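Local coordinates for protein alpha-glucosidase YIHQ (Escherichia coli, PDB 5AEG) that hydrolyses sulfoquinovosyl diacylglycerides and simple sulfoquinovosides to release sulfoquinovose, which feeds sulfoglycolysis, at residues A[57-62]-A[216-221]; A[389-394]-A[438-443]; A[660-665]-A[670-675]. All blocks are in the same frame, centred on the assembly; numbering follows the deposited sequence.

Contact 1 (A[57-62]-A[216-221]); sequences IKDKLQ and ALWEDK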
ATOM      1  N   ILE A  57       4.397  -9.075 -17.954  1.00 29.91           N
ATOM      2  CA  ILE A  57       3.917  -7.997 -18.833  1.00 27.76           C
ATOM      3  C   ILE A  57       5.111  -7.382 -19.500  1.00 30.97           C
ATOM      4  O   ILE A  57       6.008  -6.890 -18.871  1.00 27.68           O
ATOM      5  CB  ILE A  57       2.925  -7.008 -18.162  1.00 31.33           C
ATOM      6  CG1 ILE A  57       2.627  -5.840 -19.115  1.00 34.64           C
ATOM      7  CG2 ILE A  57       3.359  -6.538 -16.777  1.00 32.43           C
ATOM      8  CD1 ILE A  57       1.282  -5.195 -18.831  1.00 38.35           C
ATOM      9  N   LYS A  58       5.162  -7.464 -20.806  1.00 33.43           N
ATOM     10  CA  LYS A  58       6.246  -6.803 -21.540  1.00 39.02           C
ATOM     11  C   LYS A  58       5.769  -6.224 -22.878  1.00 31.63           C
ATOM     12  O   LYS A  58       4.719  -6.595 -23.349  1.00 27.85           O
ATOM     13  CB  LYS A  58       7.357  -7.789 -21.797  1.00 41.03           C
ATOM     14  CG  LYS A  58       6.942  -8.885 -22.751  1.00 46.47           C
ATOM     15  CD  LYS A  58       8.155  -9.358 -23.561  1.00 65.72           C
ATOM     16  CE  LYS A  58       9.238  -9.975 -22.697  1.00 68.32           C
ATOM     17  NZ  LYS A  58       8.668 -11.157 -21.994  1.00 69.56           N
ATOM     18  N   ASP A  59       6.565  -5.354 -23.494  1.00 33.86           N
ATOM     19  CA  ASP A  59       6.123  -4.783 -24.790  1.00 33.60           C
ATOM     20  C   ASP A  59       6.535  -5.642 -26.015  1.00 33.29           C
ATOM     21  O   ASP A  59       7.595  -6.249 -26.005  1.00 37.45           O
ATOM     22  CB  ASP A  59       6.726  -3.400 -24.959  1.00 33.07           C
ATOM     23  CG  ASP A  59       5.857  -2.499 -25.809  1.00 29.37           C
ATOM     24  OD1 ASP A  59       4.797  -2.946 -26.355  1.00 28.73           O
ATOM     25  OD2 ASP A  59       6.256  -1.332 -25.865  1.00 30.96           O
ATOM     26  N   LYS A  60       5.701  -5.686 -27.048  1.00 31.58           N
ATOM     27  CA  LYS A  60       6.156  -5.928 -28.406  1.00 35.21           C
ATOM     28  C   LYS A  60       6.287  -4.545 -29.076  1.00 28.01           C
ATOM     29  O   LYS A  60       5.331  -4.075 -29.632  1.00 27.58           O
ATOM     30  CB  LYS A  60       5.168  -6.767 -29.221  1.00 41.65           C
ATOM     31  CG  LYS A  60       4.696  -8.029 -28.538  1.00 54.50           C
ATOM     32  CD  LYS A  60       3.701  -8.786 -29.420  1.00 65.16           C
ATOM     33  CE  LYS A  60       4.410  -9.687 -30.421  1.00 71.29           C
ATOM     34  NZ  LYS A  60       4.888 -10.927 -29.736  1.00 71.74           N
ATOM     35  N   LEU A  61       7.457  -3.932 -28.954  1.00 26.75           N
ATOM     36  CA  LEU A  61       7.658  -2.579 -29.424  1.00 27.52           C
ATOM     37  C   LEU A  61       7.603  -2.506 -30.976  1.00 27.79           C
ATOM     38  O   LEU A  61       8.291  -3.250 -31.634  1.00 27.22           O
ATOM     39  CB  LEU A  61       8.997  -2.074 -28.981  1.00 27.65           C
ATOM     40  CG  LEU A  61       9.253  -0.605 -29.371  1.00 29.14           C
ATOM     41  CD1 LEU A  61       8.280   0.404 -28.783  1.00 25.98           C
ATOM     42  CD2 LEU A  61      10.649  -0.282 -29.048  1.00 32.18           C
ATOM     43  N   GLN A  62       6.761  -1.666 -31.532  1.00 27.69           N
ATOM     44  CA  GLN A  62       6.680  -1.517 -32.999  1.00 26.12           C
ATOM     45  C   GLN A  62       7.544  -0.336 -33.449  1.00 26.39           C
ATOM     46  O   GLN A  62       8.427  -0.505 -34.288  1.00 28.53           O
ATOM     47  CB  GLN A  62       5.270  -1.373 -33.439  1.00 29.61           C
ATOM     48  CG  GLN A  62       4.452  -2.645 -33.216  1.00 32.17           C
ATOM     49  CD  GLN A  62       2.925  -2.462 -33.379  1.00 45.23           C
ATOM     50  OE1 GLN A  62       2.241  -3.448 -33.593  1.00 52.83           O
ATOM     51  NE2 GLN A  62       2.382  -1.210 -33.269  1.00 43.60           N
ATOM     52  N   ALA A 216       7.848   6.269 -19.023  1.00 19.97           N
ATOM     53  CA  ALA A 216       7.252   5.556 -20.139  1.00 21.63           C
ATOM     54  C   ALA A 216       5.786   5.256 -19.877  1.00 26.65           C
ATOM     55  O   ALA A 216       5.428   4.725 -18.798  1.00 21.70           O
ATOM     56  CB  ALA A 216       8.019   4.320 -20.463  1.00 23.92           C
ATOM     57  N   LEU A 217       4.922   5.638 -20.835  1.00 21.26           N
ATOM     58  CA  LEU A 217       3.511   5.370 -20.739  1.00 23.11           C
ATOM     59  C   LEU A 217       3.023   4.548 -21.945  1.00 24.36           C
ATOM     60  O   LEU A 217       3.438   4.792 -23.098  1.00 24.48           O
ATOM     61  CB  LEU A 217       2.645   6.643 -20.670  1.00 26.88           C
ATOM     62  CG  LEU A 217       2.843   7.633 -19.557  1.00 29.85           C
ATOM     63  CD1 LEU A 217       3.887   8.613 -19.922  1.00 30.34           C
ATOM     64  CD2 LEU A 217       1.535   8.325 -19.279  1.00 31.11           C
ATOM     65  N   TRP A 218       2.116   3.610 -21.683  1.00 20.19           N
ATOM     66  CA  TRP A 218       1.458   2.852 -22.749  1.00 23.20           C
ATOM     67  C   TRP A 218       0.132   3.498 -23.055  1.00 21.09           C
ATOM     68  O   TRP A 218      -0.947   2.922 -22.840  1.00 22.93           O
ATOM     69  CB  TRP A 218       1.289   1.398 -22.366  1.00 23.79           C
ATOM     70  CG  TRP A 218       2.583   0.695 -22.339  1.00 23.68           C
ATOM     71  CD1 TRP A 218       3.802   1.263 -22.357  1.00 25.06           C
ATOM     72  CD2 TRP A 218       2.801  -0.723 -22.152  1.00 22.90           C
ATOM     73  NE1 TRP A 218       4.773   0.305 -22.335  1.00 24.79           N
ATOM     74  CE2 TRP A 218       4.176  -0.925 -22.154  1.00 26.71           C
ATOM     75  CE3 TRP A 218       1.954  -1.833 -22.058  1.00 25.33           C
ATOM     76  CZ2 TRP A 218       4.748  -2.203 -22.054  1.00 28.86           C
ATOM     77  CZ3 TRP A 218       2.523  -3.113 -21.930  1.00 26.92           C
ATOM     78  CH2 TRP A 218       3.894  -3.282 -21.947  1.00 26.67           C
ATOM     79  N   GLU A 219       0.180   4.732 -23.515  1.00 23.93           N
ATOM     80  CA  GLU A 219      -1.016   5.442 -23.923  1.00 22.57           C
ATOM     81  C   GLU A 219      -0.576   6.543 -24.916  1.00 23.31           C
ATOM     82  O   GLU A 219       0.608   6.816 -25.066  1.00 21.67           O
ATOM     83  CB  GLU A 219      -1.766   6.058 -22.751  1.00 25.07           C
ATOM     84  CG  GLU A 219      -3.262   6.168 -22.957  1.00 28.22           C
ATOM     85  CD  GLU A 219      -4.076   6.343 -21.703  1.00 33.78           C
ATOM     86  OE1 GLU A 219      -3.599   6.130 -20.537  1.00 31.64           O
ATOM     87  OE2 GLU A 219      -5.255   6.711 -21.884  1.00 33.07           O
ATOM     88  N   ASP A 220      -1.556   7.052 -25.653  1.00 23.09           N
ATOM     89  CA  ASP A 220      -1.376   8.147 -26.587  1.00 24.67           C
ATOM     90  C   ASP A 220      -1.526   9.499 -26.021  1.00 28.13           C
ATOM     91  O   ASP A 220      -1.335  10.506 -26.750  1.00 24.32           O
ATOM     92  CB  ASP A 220      -2.444   7.967 -27.702  1.00 25.77           C
ATOM     93  CG  ASP A 220      -3.860   8.154 -27.155  1.00 33.10           C
ATOM     94  OD1 ASP A 220      -4.299   7.329 -26.334  1.00 32.10           O
ATOM     95  OD2 ASP A 220      -4.496   9.182 -27.416  1.00 34.39           O
ATOM     96  N   LYS A 221      -1.826   9.611 -24.718  1.00 28.19           N
ATOM     97  CA  LYS A 221      -1.922  10.893 -24.073  1.00 27.32           C
ATOM     98  C   LYS A 221      -1.397  10.762 -22.663  1.00 30.96           C
ATOM     99  O   LYS A 221      -1.341   9.652 -22.108  1.00 28.25           O
ATOM    100  CB  LYS A 221      -3.372  11.345 -24.049  1.00 33.96           C
ATOM    101  CG  LYS A 221      -4.319  10.605 -23.089  1.00 39.09           C
ATOM    102  CD  LYS A 221      -5.812  10.753 -23.442  1.00 53.21           C
ATOM    103  CE  LYS A 221      -6.732  11.069 -22.262  1.00 60.66           C
ATOM    104  NZ  LYS A 221      -6.822  10.067 -21.155  1.00 74.11           N
TER
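The indole of Trp218 reaches across to strand residues 57-62 and overlaps Ile57, Lys58 and Asp59 with its six-membered ring. The far end of the ring does the touching. Trp218 CH2 lies 3.6 Å from Lys58 C, which sits at the ring edge near its plane. The ring thus abuts the backbone of Lys58, whose side chain leaves the backbone away from the indole. On one flank Ile57 CG1 packs obliquely 3.9 Å from Trp218 CZ3, and Ile57 CD1 is close to the same atom. Ile57 and Trp218 meet head-on from their two backbones. Ile57 holds CG1 opposite its backbone N (chi1 173°), which brings this branch to the indole. On the other flank Asp59 CB is 3.7 Å from Trp218 CZ2, again obliquely. The Asp59 side chain passes alongside the indole, with carboxylate and ring planes 35° apart. No hydrogen bond joins the two segments. Asp59 OD1 instead forms a salt bridge with Arg116, and Arg116 also makes a cation-pi contact with Trp218. One guanidinium group therefore serves both sides of the contact and probably helps to hold carboxylate and indole in place. The backbones stay well apart, with Asp59 CA 9.2 Å from Trp218 CA, so the indole bridges the gap. Trp218 follows directly on strand 212-217 in the N-terminal beta domain. Strand 39-49 pairs with strand 56-74 and brings Ala46 against the indole, while Tyr202 touches both Trp218 and Ile57. Strand 116-122, next to strand 212-217, supplies Arg116 at its beginning.

Contact 2 (A[389-394]-A[438-443]); sequences VIKKNM and YEALEE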
ATOM      1  N   VAL A 389     -24.521  -5.249  -0.419  1.00 27.42           N
ATOM      2  CA  VAL A 389     -24.029  -6.461   0.191  1.00 26.38           C
ATOM      3  C   VAL A 389     -23.207  -6.098   1.437  1.00 28.25           C
ATOM      4  O   VAL A 389     -23.404  -6.707   2.486  1.00 29.63           O
ATOM      5  CB  VAL A 389     -23.190  -7.317  -0.775  1.00 27.55           C
ATOM      6  CG1 VAL A 389     -22.438  -8.412  -0.057  1.00 32.45           C
ATOM      7  CG2 VAL A 389     -24.074  -7.964  -1.848  1.00 31.68           C
ATOM      8  N   ILE A 390     -22.281  -5.148   1.304  1.00 27.17           N
ATOM      9  CA  ILE A 390     -21.476  -4.737   2.439  1.00 25.55           C
ATOM     10  C   ILE A 390     -22.377  -4.216   3.534  1.00 26.14           C
ATOM     11  O   ILE A 390     -22.230  -4.605   4.704  1.00 27.13           O
ATOM     12  CB  ILE A 390     -20.361  -3.680   2.055  1.00 24.81           C
ATOM     13  CG1 ILE A 390     -19.290  -4.315   1.142  1.00 24.85           C
ATOM     14  CG2 ILE A 390     -19.602  -3.227   3.305  1.00 25.71           C
ATOM     15  CD1 ILE A 390     -18.438  -3.310   0.349  1.00 25.94           C
ATOM     16  N   LYS A 391     -23.314  -3.336   3.186  1.00 26.22           N
ATOM     17  CA  LYS A 391     -24.162  -2.697   4.208  1.00 28.72           C
ATOM     18  C   LYS A 391     -25.052  -3.677   4.947  1.00 28.09           C
ATOM     19  O   LYS A 391     -25.133  -3.621   6.149  1.00 30.70           O
ATOM     20  CB  LYS A 391     -24.995  -1.567   3.607  1.00 29.12           C
ATOM     21  CG  LYS A 391     -24.129  -0.371   3.318  1.00 33.06           C
ATOM     22  CD  LYS A 391     -24.682   0.521   2.232  1.00 38.17           C
ATOM     23  CE  LYS A 391     -26.055   1.035   2.529  1.00 40.75           C
ATOM     24  NZ  LYS A 391     -26.347   2.001   1.400  1.00 42.77           N
ATOM     25  N   LYS A 392     -25.659  -4.607   4.217  1.00 31.77           N
ATOM     26  CA  LYS A 392     -26.660  -5.487   4.795  1.00 33.00           C
ATOM     27  C   LYS A 392     -26.010  -6.702   5.446  1.00 36.25           C
ATOM     28  O   LYS A 392     -26.458  -7.115   6.556  1.00 32.22           O
ATOM     29  CB  LYS A 392     -27.715  -5.866   3.750  1.00 45.06           C
ATOM     30  CG  LYS A 392     -28.502  -7.167   3.937  1.00 62.63           C
ATOM     31  CD  LYS A 392     -30.020  -6.996   4.150  1.00 78.19           C
ATOM     32  CE  LYS A 392     -30.382  -6.206   5.418  1.00 90.90           C
ATOM     33  NZ  LYS A 392     -29.716  -6.678   6.687  1.00 85.68           N
ATOM     34  N   ASN A 393     -24.927  -7.232   4.858  1.00 29.52           N
ATOM     35  CA  ASN A 393     -24.373  -8.472   5.342  1.00 29.08           C
ATOM     36  C   ASN A 393     -23.226  -8.328   6.389  1.00 28.26           C
ATOM     37  O   ASN A 393     -22.979  -9.242   7.162  1.00 28.39           O
ATOM     38  CB  ASN A 393     -23.966  -9.342   4.143  1.00 31.70           C
ATOM     39  CG  ASN A 393     -25.171  -9.804   3.293  1.00 33.57           C
ATOM     40  OD1 ASN A 393     -26.266  -9.526   3.609  1.00 37.45           O
ATOM     41  ND2 ASN A 393     -24.924 -10.420   2.205  1.00 34.52           N
ATOM     42  N   MET A 394     -22.584  -7.168   6.427  1.00 28.34           N
ATOM     43  CA  MET A 394     -21.465  -6.901   7.373  1.00 25.54           C
ATOM     44  C   MET A 394     -21.815  -5.802   8.344  1.00 24.14           C
ATOM     45  O   MET A 394     -21.740  -5.988   9.548  1.00 26.42           O
ATOM     46  CB  MET A 394     -20.178  -6.589   6.612  1.00 26.32           C
ATOM     47  CG  MET A 394     -19.980  -7.552   5.423  1.00 33.09           C
ATOM     48  SD  MET A 394     -18.453  -7.337   4.393  1.00 37.54           S
ATOM     49  CE  MET A 394     -17.471  -7.870   5.693  1.00 21.04           C
ATOM     50  N   TYR A 438     -15.647   2.533   1.273  1.00 26.09           N
ATOM     51  CA  TYR A 438     -15.740   3.832   1.909  1.00 27.09           C
ATOM     52  C   TYR A 438     -17.197   4.335   1.838  1.00 28.12           C
ATOM     53  O   TYR A 438     -17.718   4.793   2.818  1.00 28.92           O
ATOM     54  CB  TYR A 438     -14.827   4.811   1.160  1.00 28.21           C
ATOM     55  CG  TYR A 438     -14.873   6.195   1.639  1.00 29.20           C
ATOM     56  CD1 TYR A 438     -14.078   6.601   2.672  1.00 27.91           C
ATOM     57  CD2 TYR A 438     -15.788   7.125   1.080  1.00 32.50           C
ATOM     58  CE1 TYR A 438     -14.142   7.908   3.146  1.00 32.06           C
ATOM     59  CE2 TYR A 438     -15.849   8.433   1.542  1.00 34.20           C
ATOM     60  CZ  TYR A 438     -15.029   8.808   2.571  1.00 33.96           C
ATOM     61  OH  TYR A 438     -15.097  10.096   3.043  1.00 39.71           O
ATOM     62  N   GLU A 439     -17.835   4.201   0.661  1.00 28.02           N
ATOM     63  CA  GLU A 439     -19.256   4.649   0.494  1.00 27.33           C
ATOM     64  C   GLU A 439     -20.219   3.846   1.332  1.00 31.37           C
ATOM     65  O   GLU A 439     -21.157   4.408   1.931  1.00 30.03           O
ATOM     66  CB  GLU A 439     -19.675   4.738  -0.987  1.00 28.37           C
ATOM     67  CG  GLU A 439     -19.016   5.934  -1.615  1.00 27.46           C
ATOM     68  CD  GLU A 439     -19.338   6.162  -3.099  1.00 29.60           C
ATOM     69  OE1 GLU A 439     -19.699   5.259  -3.838  1.00 32.90           O
ATOM     70  OE2 GLU A 439     -19.087   7.282  -3.524  1.00 38.77           O
ATOM     71  N   ALA A 440     -19.936   2.574   1.536  1.00 26.82           N
ATOM     72  CA  ALA A 440     -20.755   1.799   2.414  1.00 27.53           C
ATOM     73  C   ALA A 440     -20.766   2.370   3.821  1.00 28.89           C
ATOM     74  O   ALA A 440     -21.827   2.546   4.442  1.00 29.61           O
ATOM     75  CB  ALA A 440     -20.334   0.341   2.400  1.00 28.48           C
ATOM     76  N   LEU A 441     -19.590   2.760   4.301  1.00 27.51           N
ATOM     77  CA  LEU A 441     -19.491   3.416   5.588  1.00 26.78           C
ATOM     78  C   LEU A 441     -20.101   4.842   5.541  1.00 28.35           C
ATOM     79  O   LEU A 441     -20.776   5.276   6.491  1.00 29.36           O
ATOM     80  CB  LEU A 441     -18.045   3.580   6.116  1.00 25.40           C
ATOM     81  CG  LEU A 441     -17.363   2.354   6.808  1.00 26.17           C
ATOM     82  CD1 LEU A 441     -17.434   1.139   5.986  1.00 27.25           C
ATOM     83  CD2 LEU A 441     -15.916   2.726   7.142  1.00 25.77           C
ATOM     84  N   GLU A 442     -19.781   5.560   4.505  1.00 28.63           N
ATOM     85  CA  GLU A 442     -20.306   6.950   4.399  1.00 33.14           C
ATOM     86  C   GLU A 442     -21.862   6.910   4.475  1.00 33.92           C
ATOM     87  O   GLU A 442     -22.458   7.636   5.245  1.00 38.10           O
ATOM     88  CB  GLU A 442     -19.856   7.583   3.113  1.00 34.30           C
ATOM     89  CG  GLU A 442     -19.949   9.077   3.075  1.00 40.80           C
ATOM     90  CD  GLU A 442     -19.566   9.630   1.695  1.00 54.37           C
ATOM     91  OE1 GLU A 442     -19.525   8.873   0.676  1.00 58.77           O
ATOM     92  OE2 GLU A 442     -19.252  10.829   1.626  1.00 57.31           O
ATOM     93  N   GLU A 443     -22.466   6.013   3.718  1.00 33.17           N
ATOM     94  CA  GLU A 443     -23.900   5.918   3.631  1.00 38.59           C
ATOM     95  C   GLU A 443     -24.574   5.409   4.895  1.00 39.88           C
ATOM     96  O   GLU A 443     -25.733   5.633   5.024  1.00 38.53           O
ATOM     97  CB  GLU A 443     -24.321   5.107   2.407  1.00 35.28           C
ATOM     98  CG  GLU A 443     -23.941   5.833   1.132  1.00 32.63           C
ATOM     99  CD  GLU A 443     -24.103   5.047  -0.109  1.00 32.54           C
ATOM    100  OE1 GLU A 443     -24.646   3.935  -0.072  1.00 34.65           O
ATOM    101  OE2 GLU A 443     -23.643   5.523  -1.165  1.00 38.78           O
TER
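Ile390 and Ala440 form the tight, buried part of this helix pair. Ile390 CG2 meets the methyl group of Ala440, with CG2 3.8 Å from Ala440 CB. The small alanine lets the backbones come close here, and Lys391 CA is 5.9 Å from Ala440 CA. The segment axes approach to 9.4 Å and cross at -65°. Ile390 also touches Cys436 and Asn437 of helix 422-444, and it touches Trp402 and Ile334 of barrel strands 401-404 and 329-334. Lys391 marks the change to the outer side. Its aliphatic part lies alongside Ala440, with Lys391 CG 4.0 Å from Ala440 CB. The chain then bends at chi3 (58°), and its ammonium group turns toward Glu443. Lys391 NZ gives a hydrogen bond to Glu443 OE1 at 3.0 Å, as part of a salt bridge. It approaches the anti lone pair of OE1, away from the other oxygen. The two side chains cross at about a right angle. Glu443 is exposed, so this bond belongs to the solvent side. The stronger partner of Lys391 NZ is Glu388, in its own helix; Glu443 OE2 pairs with Lys387. The salt bridges link Glu388, Lys391, Glu443 and Lys387 in turn, and the charges probably balance one another. Both helices lie in the family 31 TIM-barrel domain. Helix 380-395 leads into strand 401-404, just before the nucleophile Asp405, and helix 422-444 leads into strand 451-454. The arrangement is that of neighbouring outer helices packed around the parallel strands of a (beta/alpha)8 barrel.

Contact 3 (A[660-665]-A[670-675]); sequences VFYRAD and ALFASL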
ATOM      1  N   VAL A 660      13.996   1.353  20.371  1.00 18.66           N
ATOM      2  CA  VAL A 660      13.051   2.425  20.361  1.00 18.54           C
ATOM      3  C   VAL A 660      13.658   3.542  21.213  1.00 20.97           C
ATOM      4  O   VAL A 660      14.067   3.290  22.342  1.00 20.57           O
ATOM      5  CB  VAL A 660      11.675   2.010  20.952  1.00 21.42           C
ATOM      6  CG1 VAL A 660      10.756   3.204  21.104  1.00 22.11           C
ATOM      7  CG2 VAL A 660      10.970   0.936  20.054  1.00 21.84           C
ATOM      8  N   PHE A 661      13.697   4.756  20.672  1.00 18.97           N
ATOM      9  CA  PHE A 661      14.237   5.884  21.387  1.00 20.79           C
ATOM     10  C   PHE A 661      13.254   7.017  21.315  1.00 21.52           C
ATOM     11  O   PHE A 661      12.460   7.100  20.369  1.00 21.71           O
ATOM     12  CB  PHE A 661      15.573   6.306  20.746  1.00 21.77           C
ATOM     13  CG  PHE A 661      16.575   5.249  20.655  1.00 20.79           C
ATOM     14  CD1 PHE A 661      16.461   4.246  19.706  1.00 21.14           C
ATOM     15  CD2 PHE A 661      17.691   5.261  21.493  1.00 23.49           C
ATOM     16  CE1 PHE A 661      17.416   3.254  19.645  1.00 22.28           C
ATOM     17  CE2 PHE A 661      18.646   4.313  21.401  1.00 20.43           C
ATOM     18  CZ  PHE A 661      18.504   3.284  20.493  1.00 24.97           C
ATOM     19  N   TYR A 662      13.204   7.856  22.314  1.00 19.63           N
ATOM     20  CA  TYR A 662      12.384   9.023  22.267  1.00 19.70           C
ATOM     21  C   TYR A 662      13.147  10.333  22.592  1.00 20.76           C
ATOM     22  O   TYR A 662      14.209  10.301  23.226  1.00 21.73           O
ATOM     23  CB  TYR A 662      11.147   8.901  23.144  1.00 21.64           C
ATOM     24  CG  TYR A 662      11.407   8.919  24.681  1.00 23.03           C
ATOM     25  CD1 TYR A 662      11.509  10.102  25.394  1.00 27.80           C
ATOM     26  CD2 TYR A 662      11.607   7.749  25.364  1.00 23.88           C
ATOM     27  CE1 TYR A 662      11.755  10.123  26.789  1.00 24.99           C
ATOM     28  CE2 TYR A 662      11.870   7.739  26.772  1.00 26.30           C
ATOM     29  CZ  TYR A 662      11.886   8.925  27.480  1.00 27.14           C
ATOM     30  OH  TYR A 662      12.157   8.848  28.862  1.00 26.09           O
ATOM     31  N   ARG A 663      12.569  11.425  22.129  1.00 24.11           N
ATOM     32  CA  ARG A 663      13.196  12.767  22.241  1.00 24.98           C
ATOM     33  C   ARG A 663      12.967  13.223  23.744  1.00 22.58           C
ATOM     34  O   ARG A 663      11.844  13.373  24.197  1.00 25.08           O
ATOM     35  CB  ARG A 663      12.544  13.780  21.281  1.00 26.00           C
ATOM     36  CG  ARG A 663      12.893  13.543  19.805  1.00 28.54           C
ATOM     37  CD  ARG A 663      12.313  14.592  18.889  1.00 32.03           C
ATOM     38  NE  ARG A 663      12.817  15.904  19.247  1.00 35.24           N
ATOM     39  CZ  ARG A 663      12.105  16.907  19.739  1.00 36.00           C
ATOM     40  NH1 ARG A 663      10.790  16.801  20.010  1.00 34.16           N
ATOM     41  NH2 ARG A 663      12.777  18.045  20.038  1.00 36.06           N
ATOM     42  N   ALA A 664      14.065  13.420  24.458  1.00 26.95           N
ATOM     43  CA  ALA A 664      14.074  13.982  25.851  1.00 27.29           C
ATOM     44  C   ALA A 664      13.221  15.196  25.961  1.00 29.52           C
ATOM     45  O   ALA A 664      12.546  15.351  26.933  1.00 32.73           O
ATOM     46  CB  ALA A 664      15.506  14.297  26.244  1.00 29.97           C
ATOM     47  N   ASP A 665      13.157  16.012  24.898  1.00 30.75           N
ATOM     48  CA  ASP A 665      12.395  17.281  24.917  1.00 32.59           C
ATOM     49  C   ASP A 665      10.980  17.154  24.493  1.00 33.91           C
ATOM     50  O   ASP A 665      10.283  18.143  24.427  1.00 32.49           O
ATOM     51  CB  ASP A 665      13.091  18.314  24.011  1.00 39.06           C
ATOM     52  CG  ASP A 665      14.523  18.597  24.480  1.00 43.49           C
ATOM     53  OD1 ASP A 665      14.729  18.663  25.700  1.00 52.27           O
ATOM     54  OD2 ASP A 665      15.437  18.701  23.678  1.00 44.91           O
ATOM     55  N   ALA A 670       7.080  12.316  29.764  1.00 25.94           N
ATOM     56  CA  ALA A 670       6.652  11.593  30.950  1.00 29.94           C
ATOM     57  C   ALA A 670       5.880  10.297  30.553  1.00 31.15           C
ATOM     58  O   ALA A 670       6.088   9.266  31.153  1.00 28.72           O
ATOM     59  CB  ALA A 670       5.802  12.437  31.841  1.00 29.27           C
ATOM     60  N   LEU A 671       5.023  10.352  29.533  1.00 30.27           N
ATOM     61  CA  LEU A 671       4.312   9.110  29.047  1.00 27.60           C
ATOM     62  C   LEU A 671       5.391   8.090  28.610  1.00 28.16           C
ATOM     63  O   LEU A 671       5.350   6.972  28.998  1.00 25.57           O
ATOM     64  CB  LEU A 671       3.377   9.415  27.887  1.00 29.47           C
ATOM     65  CG  LEU A 671       2.537   8.219  27.387  1.00 30.16           C
ATOM     66  CD1 LEU A 671       1.603   7.726  28.470  1.00 32.99           C
ATOM     67  CD2 LEU A 671       1.765   8.695  26.226  1.00 28.16           C
ATOM     68  N   PHE A 672       6.384   8.517  27.853  1.00 27.13           N
ATOM     69  CA  PHE A 672       7.384   7.590  27.332  1.00 26.42           C
ATOM     70  C   PHE A 672       8.287   7.038  28.414  1.00 30.15           C
ATOM     71  O   PHE A 672       8.671   5.890  28.355  1.00 27.06           O
ATOM     72  CB  PHE A 672       8.228   8.212  26.221  1.00 27.01           C
ATOM     73  CG  PHE A 672       7.428   8.786  25.064  1.00 26.06           C
ATOM     74  CD1 PHE A 672       6.222   8.255  24.695  1.00 24.58           C
ATOM     75  CD2 PHE A 672       7.898   9.910  24.377  1.00 24.54           C
ATOM     76  CE1 PHE A 672       5.506   8.771  23.638  1.00 24.24           C
ATOM     77  CE2 PHE A 672       7.189  10.433  23.296  1.00 25.00           C
ATOM     78  CZ  PHE A 672       6.011   9.848  22.914  1.00 22.94           C
ATOM     79  N   ALA A 673       8.589   7.833  29.436  1.00 29.59           N
ATOM     80  CA  ALA A 673       9.380   7.320  30.518  1.00 28.40           C
ATOM     81  C   ALA A 673       8.649   6.171  31.328  1.00 25.67           C
ATOM     82  O   ALA A 673       9.266   5.330  31.947  1.00 28.31           O
ATOM     83  CB  ALA A 673       9.751   8.476  31.467  1.00 30.84           C
ATOM     84  N   SER A 674       7.372   6.168  31.295  1.00 26.01           N
ATOM     85  CA  SER A 674       6.558   5.172  31.975  1.00 28.03           C
ATOM     86  C   SER A 674       6.573   3.779  31.296  1.00 32.59           C
ATOM     87  O   SER A 674       6.261   2.788  31.926  1.00 33.92           O
ATOM     88  CB  SER A 674       5.138   5.683  32.087  1.00 28.93           C
ATOM     89  OG  SER A 674       4.303   5.461  30.948  1.00 28.35           O
ATOM     90  N   LEU A 675       7.022   3.692  30.048  1.00 33.43           N
ATOM     91  CA  LEU A 675       7.045   2.425  29.255  1.00 31.67           C
ATOM     92  C   LEU A 675       7.873   1.306  29.861  1.00 34.53           C
ATOM     93  O   LEU A 675       7.397   0.160  29.959  1.00 46.41           O
ATOM     94  CB  LEU A 675       7.562   2.680  27.822  1.00 31.05           C
ATOM     95  CG  LEU A 675       6.671   3.555  26.940  1.00 30.16           C
ATOM     96  CD1 LEU A 675       7.307   3.762  25.566  1.00 33.64           C
ATOM     97  CD2 LEU A 675       5.307   2.959  26.778  1.00 33.86           C
TER
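Tyr662 lays one face of its ring against the CB of Phe672. This CB stands almost straight above the ring centre, 3.5 Å from the Tyr662 centroid. It is a CH-pi contact in which the methylene, not the phenyl ring, sits on the face. The torsions explain the fit. Tyr662 carries CG between its backbone N and carbonyl carbon (chi1 70°), and the phenol extends from the strand toward helix 669-673. Phe672 sets CG opposite its own carbonyl carbon (chi1 -55°). Its phenyl ring runs back beside Tyr662, counter to the phenol, and Phe672 CD2 comes to 3.6 Å from Tyr662 CB. The two rings meet obliquely, with planes at 56° and centroids 5.4 Å apart. Farther out, Tyr662 OH lies 3.6 Å from Ala673 CB, so the end of the phenol reaches the next residue of the helix. Within 670-675, Ser674 OG donates to Leu671 O at 2.7 Å. The same carbonyl accepts the Ser674 backbone N-H. Phe672 continues the apolar packing onto Ile613 and Leu568, and meets Tyr571 edge-to-face. Strand 660-663 runs between strands 613-615 and 635-637 in an antiparallel sheet. The arrangement is a short helix near the C-terminus that folds back, after a brief connection, on the antiparallel sheet of the family 31 C-terminal domain, with Phe672 CB seated on the Tyr662 ring.

In the fold
The three contacts follow one another along the chain, and none touches another. Contacts 1 and 3 lie on opposite sides of the chain's centre, with their own centres about 52 Å apart. Contact 1 is a surface contact of the N-terminal beta domain, where one indole from the loop after a strand packs on another strand without a direct polar bond. Contact 2 is partly buried and pairs two helices of the catalytic barrel. It alone has a salt bridge between its segments, on the solvent side of a small apolar centre. Contact 3 is buried, yet lies farthest from the chain's centre. It joins strand to helix by aromatic and CH-pi packing. No two contacts share a helix or strand.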